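Local coordinates for YjbQ family protein (Sulfolobus tokodaii, PDB 1VE0) that is of unknown function but binds zinc and belongs to the YjbQ (UPF0047) family of proteins, at residues 8-13 with 17-22; 23-28 with 112-117. One frame throughout, in Å; residues are numbered along the deposited sequence.

Interaction 1: 8-13 with 17-22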
loop_
_atom_site.group_PDB
_atom_site.type_symbol
_atom_site.label_atom_id
_atom_site.label_comp_id
_atom_site.label_asym_id
_atom_site.label_seq_id
_atom_site.Cartn_x
_atom_site.Cartn_y
_atom_site.Cartn_z
ATOM N N PHE A 8 -11.705 16.932 -1.971
ATOM C CA PHE A 8 -12.769 17.030 -2.961
ATOM C C PHE A 8 -13.645 15.799 -2.758
ATOM O O PHE A 8 -13.204 14.824 -2.146
ATOM C CB PHE A 8 -12.214 17.106 -4.390
ATOM C CG PHE A 8 -11.425 15.894 -4.825
ATOM C CD1 PHE A 8 -12.076 14.759 -5.307
ATOM C CD2 PHE A 8 -10.029 15.908 -4.792
ATOM C CE1 PHE A 8 -11.351 13.651 -5.757
ATOM C CE2 PHE A 8 -9.287 14.802 -5.241
ATOM C CZ PHE A 8 -9.951 13.673 -5.725
ATOM N N THR A 9 -14.889 15.846 -3.229
ATOM C CA THR A 9 -15.802 14.715 -3.064
ATOM C C THR A 9 -16.232 14.130 -4.402
ATOM O O THR A 9 -16.233 14.810 -5.422
ATOM C CB THR A 9 -17.101 15.112 -2.310
ATOM O OG1 THR A 9 -17.804 16.103 -3.067
ATOM C CG2 THR A 9 -16.792 15.665 -0.931
ATOM N N VAL A 10 -16.579 12.853 -4.390
ATOM C CA VAL A 10 -17.053 12.184 -5.582
ATOM C C VAL A 10 -18.221 11.340 -5.125
ATOM O O VAL A 10 -18.198 10.765 -4.035
ATOM C CB VAL A 10 -15.981 11.276 -6.231
ATOM C CG1 VAL A 10 -14.806 12.118 -6.711
ATOM C CG2 VAL A 10 -15.517 10.226 -5.242
ATOM N N LYS A 11 -19.246 11.269 -5.953
ATOM C CA LYS A 11 -20.424 10.505 -5.610
ATOM C C LYS A 11 -20.365 9.136 -6.262
ATOM O O LYS A 11 -20.327 9.041 -7.490
ATOM C CB LYS A 11 -21.670 11.260 -6.085
ATOM C CG LYS A 11 -22.838 11.206 -5.128
ATOM C CD LYS A 11 -23.307 9.789 -4.902
ATOM C CE LYS A 11 -24.366 9.755 -3.809
ATOM N NZ LYS A 11 -23.815 10.272 -2.522
ATOM N N THR A 12 -20.342 8.072 -5.462
ATOM C CA THR A 12 -20.318 6.737 -6.050
ATOM C C THR A 12 -21.759 6.348 -6.368
ATOM O O THR A 12 -22.695 6.669 -5.633
ATOM C CB THR A 12 -19.596 5.708 -5.152
ATOM O OG1 THR A 12 -20.325 5.492 -3.942
ATOM C CG2 THR A 12 -18.196 6.235 -4.803
ATOM N N ARG A 13 -21.921 5.658 -7.488
ATOM C CA ARG A 13 -23.233 5.321 -8.012
ATOM C C ARG A 13 -23.782 3.940 -7.760
ATOM O O ARG A 13 -24.886 3.637 -8.202
ATOM C CB ARG A 13 -23.202 5.552 -9.521
ATOM C CG ARG A 13 -22.475 6.829 -9.919
ATOM C CD ARG A 13 -21.886 6.736 -11.323
ATOM N NE ARG A 13 -20.717 5.857 -11.400
ATOM C CZ ARG A 13 -19.950 5.739 -12.483
ATOM N NH1 ARG A 13 -18.906 4.921 -12.487
ATOM N NH2 ARG A 13 -20.229 6.451 -13.571
ATOM N N ASP A 17 -18.261 0.345 -7.204
ATOM C CA ASP A 17 -18.083 1.350 -8.240
ATOM C C ASP A 17 -16.603 1.700 -8.345
ATOM O O ASP A 17 -15.829 1.474 -7.408
ATOM C CB ASP A 17 -18.892 2.597 -7.875
ATOM C CG ASP A 17 -19.183 3.484 -9.067
ATOM O OD1 ASP A 17 -18.894 3.070 -10.213
ATOM O OD2 ASP A 17 -19.720 4.593 -8.848
ATOM N N SER A 18 -16.211 2.223 -9.494
ATOM C CA SER A 18 -14.823 2.613 -9.708
ATOM C C SER A 18 -14.843 3.947 -10.441
ATOM O O SER A 18 -15.501 4.103 -11.467
ATOM C CB SER A 18 -14.070 1.540 -10.504
ATOM O OG SER A 18 -14.813 1.088 -11.619
ATOM N N ILE A 19 -14.128 4.917 -9.895
ATOM C CA ILE A 19 -14.116 6.246 -10.479
ATOM C C ILE A 19 -12.718 6.779 -10.705
ATOM O O ILE A 19 -11.905 6.773 -9.787
ATOM C CB ILE A 19 -14.863 7.233 -9.557
ATOM C CG1 ILE A 19 -16.333 6.810 -9.427
ATOM C CG2 ILE A 19 -14.733 8.658 -10.094
ATOM C CD1 ILE A 19 -17.134 7.672 -8.459
ATOM N N ASP A 20 -12.461 7.253 -11.925
ATOM C CA ASP A 20 -11.171 7.837 -12.284
ATOM C C ASP A 20 -11.166 9.249 -11.689
ATOM O O ASP A 20 -11.931 10.106 -12.127
ATOM C CB ASP A 20 -11.037 7.904 -13.809
ATOM C CG ASP A 20 -9.657 8.358 -14.259
ATOM O OD1 ASP A 20 -8.980 9.078 -13.500
ATOM O OD2 ASP A 20 -9.256 8.005 -15.388
ATOM N N ILE A 21 -10.318 9.492 -10.693
ATOM C CA ILE A 21 -10.276 10.801 -10.050
ATOM C C ILE A 21 -9.025 11.602 -10.377
ATOM O O ILE A 21 -8.730 12.594 -9.725
ATOM C CB ILE A 21 -10.395 10.669 -8.503
ATOM C CG1 ILE A 21 -9.294 9.739 -7.962
ATOM C CG2 ILE A 21 -11.763 10.108 -8.142
ATOM C CD1 ILE A 21 -9.228 9.686 -6.434
ATOM N N THR A 22 -8.297 11.172 -11.404
ATOM C CA THR A 22 -7.059 11.840 -11.798
ATOM C C THR A 22 -7.180 13.354 -11.996
ATOM O O THR A 22 -6.356 14.118 -11.495
ATOM C CB THR A 22 -6.509 11.245 -13.100
ATOM O OG1 THR A 22 -6.554 9.813 -13.032
ATOM C CG2 THR A 22 -5.068 11.692 -13.315
#
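Arg-13 and Asp-17 tie the ends of a short connection by an ion pair that also engages the backbone. The guanidinium meets the carboxylate side-on, Arg-13 NE to Asp-17 OD2 at 3.0 Å and NH1 to OD1 at 2.9 Å, each oxygen offering its syn lone pair and the planes tilted 30° apart. On its anti side, out of the carboxylate plane, Asp-17 OD2 takes a nearly straight bond from Arg-13 N (2.8 Å, 172°), so three donors of one residue grip the acid. Asp-17 CG stands anti to the backbone N (chi1 -159°), which carries the carboxylate across to Arg-13. With an alanine in place of Asp-17, the guanidinium and backbone N of Arg-13 would probably be left without these acceptors and the side chain freer to turn.

Beyond the ion pair, toward Phe-8, the contact becomes mostly apolar. Ile-19 CD1 lies 3.6 Å from Lys-11 O and touches the Thr-12 methyl. Val-10 CG1 packs on Ile-21 CG2 at 3.9 Å, while Ile-21 CD1 comes up to the edge of the Phe-8 ring, 4.1 Å from CZ.

The parts 8-13 and 17-21 run in roughly opposite directions but belong to different sheets: Val-10 pairs through its backbone with Arg-125 of strand 124-133, Ile-19 with Leu-116 of strand 113-118. Helix 22-28 follows strand 17-20 after the N-cap Ile-21, and its Gln-24 and Val-25 rest on Phe-8.

Interaction 2: 23-28 with 112-117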
loop_
_atom_site.group_PDB
_atom_site.type_symbol
_atom_site.label_atom_id
_atom_site.label_comp_id
_atom_site.label_asym_id
_atom_site.label_seq_id
_atom_site.Cartn_x
_atom_site.Cartn_y
_atom_site.Cartn_z
ATOM N N GLU A 23 -8.195 13.793 -12.731
ATOM C CA GLU A 23 -8.356 15.227 -12.978
ATOM C C GLU A 23 -8.525 16.033 -11.691
ATOM O O GLU A 23 -7.924 17.109 -11.540
ATOM C CB GLU A 23 -9.548 15.481 -13.915
ATOM C CG GLU A 23 -9.470 14.718 -15.231
ATOM C CD GLU A 23 -8.213 15.049 -16.033
ATOM O OE1 GLU A 23 -7.837 14.247 -16.923
ATOM O OE2 GLU A 23 -7.607 16.118 -15.783
ATOM N N GLN A 24 -9.336 15.525 -10.766
ATOM C CA GLN A 24 -9.554 16.223 -9.502
ATOM C C GLN A 24 -8.266 16.267 -8.696
ATOM O O GLN A 24 -7.996 17.249 -8.002
ATOM C CB GLN A 24 -10.653 15.547 -8.668
ATOM C CG GLN A 24 -12.026 15.503 -9.340
ATOM C CD GLN A 24 -12.276 14.193 -10.075
ATOM O OE1 GLN A 24 -11.499 13.788 -10.948
ATOM N NE2 GLN A 24 -13.365 13.523 -9.723
ATOM N N VAL A 25 -7.466 15.207 -8.775
ATOM C CA VAL A 25 -6.208 15.222 -8.042
ATOM C C VAL A 25 -5.227 16.217 -8.674
ATOM O O VAL A 25 -4.480 16.884 -7.955
ATOM C CB VAL A 25 -5.537 13.820 -7.973
ATOM C CG1 VAL A 25 -4.179 13.939 -7.288
ATOM C CG2 VAL A 25 -6.404 12.860 -7.164
ATOM N N SER A 26 -5.221 16.334 -10.004
ATOM C CA SER A 26 -4.293 17.276 -10.632
ATOM C C SER A 26 -4.610 18.707 -10.201
ATOM O O SER A 26 -3.712 19.539 -10.081
ATOM C CB SER A 26 -4.309 17.148 -12.170
ATOM O OG SER A 26 -5.591 17.403 -12.706
ATOM N N GLU A 27 -5.883 19.003 -9.945
ATOM C CA GLU A 27 -6.250 20.343 -9.489
ATOM C C GLU A 27 -5.826 20.536 -8.033
ATOM O O GLU A 27 -5.320 21.597 -7.652
ATOM C CB GLU A 27 -7.769 20.559 -9.598
ATOM C CG GLU A 27 -8.277 20.584 -11.015
ATOM C CD GLU A 27 -7.741 21.765 -11.801
ATOM O OE1 GLU A 27 -7.748 21.703 -13.050
ATOM O OE2 GLU A 27 -7.320 22.765 -11.174
ATOM N N ALA A 28 -6.020 19.496 -7.222
ATOM C CA ALA A 28 -5.688 19.560 -5.806
ATOM C C ALA A 28 -4.203 19.724 -5.456
ATOM O O ALA A 28 -3.878 20.166 -4.350
ATOM C CB ALA A 28 -6.268 18.337 -5.085
ATOM N N GLN A 112 -1.237 5.034 -16.352
ATOM C CA GLN A 112 -1.641 5.281 -14.966
ATOM C C GLN A 112 -2.681 6.358 -14.732
ATOM O O GLN A 112 -2.567 7.490 -15.214
ATOM C CB GLN A 112 -0.439 5.625 -14.079
ATOM C CG GLN A 112 0.506 4.498 -13.785
ATOM C CD GLN A 112 1.561 4.919 -12.795
ATOM O OE1 GLN A 112 2.150 6.001 -12.922
ATOM N NE2 GLN A 112 1.812 4.076 -11.794
ATOM N N ARG A 113 -3.684 5.996 -13.948
ATOM C CA ARG A 113 -4.744 6.911 -13.567
ATOM C C ARG A 113 -4.958 6.666 -12.069
ATOM O O ARG A 113 -4.645 5.599 -11.555
ATOM C CB ARG A 113 -6.030 6.604 -14.340
ATOM C CG ARG A 113 -5.878 6.704 -15.878
ATOM C CD ARG A 113 -5.583 8.119 -16.335
ATOM N NE ARG A 113 -6.742 8.994 -16.189
ATOM C CZ ARG A 113 -6.774 10.270 -16.574
ATOM N NH1 ARG A 113 -7.876 10.987 -16.399
ATOM N NH2 ARG A 113 -5.706 10.835 -17.135
ATOM N N ILE A 114 -5.459 7.668 -11.374
ATOM C CA ILE A 114 -5.719 7.549 -9.948
ATOM C C ILE A 114 -7.171 7.100 -9.888
ATOM O O ILE A 114 -8.053 7.772 -10.405
ATOM C CB ILE A 114 -5.517 8.899 -9.262
ATOM C CG1 ILE A 114 -4.073 9.366 -9.515
ATOM C CG2 ILE A 114 -5.797 8.768 -7.747
ATOM C CD1 ILE A 114 -3.762 10.753 -8.996
ATOM N N ILE A 115 -7.410 5.953 -9.270
ATOM C CA ILE A 115 -8.758 5.406 -9.213
ATOM C C ILE A 115 -9.315 5.174 -7.815
ATOM O O ILE A 115 -8.624 4.632 -6.949
ATOM C CB ILE A 115 -8.787 4.055 -9.972
ATOM C CG1 ILE A 115 -8.406 4.284 -11.439
ATOM C CG2 ILE A 115 -10.155 3.401 -9.838
ATOM C CD1 ILE A 115 -7.958 3.036 -12.160
ATOM N N LEU A 116 -10.566 5.583 -7.591
ATOM C CA LEU A 116 -11.205 5.319 -6.297
ATOM C C LEU A 116 -12.058 4.059 -6.476
ATOM O O LEU A 116 -12.847 3.978 -7.407
ATOM C CB LEU A 116 -12.100 6.487 -5.859
ATOM C CG LEU A 116 -13.099 6.188 -4.723
ATOM C CD1 LEU A 116 -12.365 5.853 -3.440
ATOM C CD2 LEU A 116 -13.987 7.394 -4.505
ATOM N N LEU A 117 -11.880 3.073 -5.598
ATOM C CA LEU A 117 -12.648 1.831 -5.666
ATOM C C LEU A 117 -13.616 1.846 -4.491
ATOM O O LEU A 117 -13.211 2.013 -3.340
ATOM C CB LEU A 117 -11.731 0.592 -5.594
ATOM C CG LEU A 117 -10.772 0.332 -6.778
ATOM C CD1 LEU A 117 -10.007 -0.979 -6.525
ATOM C CD2 LEU A 117 -11.560 0.224 -8.098
#
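Val-25 of helix 22-28 faces Ile-114 of strand 113-118 with their CA atoms 7.9 Å apart, the nearest pair of the two backbones. Their side chains meet at about a right angle, and one methyl does most of the touching: Ile-114 CD1 abuts Val-25 CG1 at 3.6 Å and lies nearly as close to CB and CG2. The isoleucine reaches the helix because CD1 stands anti to CA (chi2 175°), projecting the terminal methyl against the valine.

At the more exposed margin, Glu-23 and Arg-113 form a looser salt bridge. Both chains are bent, and Glu-23 OE1 approaches the edge of the Arg-113 guanidinium at NH1, near its plane; the bond is straight but weak at 3.3 Å, with the carboxylate turned 49° from the guanidinium. The stronger partner of Arg-113 is Asp-20, bound through NE, so Glu-23 supplies a second negative charge. Within the helix, Ser-26 OG donates to Glu-23 O at 2.6 Å, an acceptor shared with Glu-27 N.

The helix packs by its first turn on the strand that lies between 17-20 and 46-51. Ile-114 also touches Ile-50 of strand 46-51, whereas Val-25 continues onto Phe-8 of strand 2-11 and Val-129 of strand 124-133.

Interaction 1 brings the edges of two sheets together, while interaction 2, its centre about 9 Å away, lays a helix on the middle strand of one of them. Both join apolar packing to an arginine-acid pair, but the balance differs. In the larger interaction 1 a buried acid takes an exposed arginine beside a short chain connection; in interaction 2, between elements distant in sequence, the weak pair lies outside a buried methyl contact. Strands 17-20 and 113-118 are adjacent in one sheet, and the Asp-20 bridge reinforces that junction; separately, Val-10 of strand 2-11 packs on Leu-116. Strand 17-20 leads on toward helix 22-28, carrying the chain from one contact to the other.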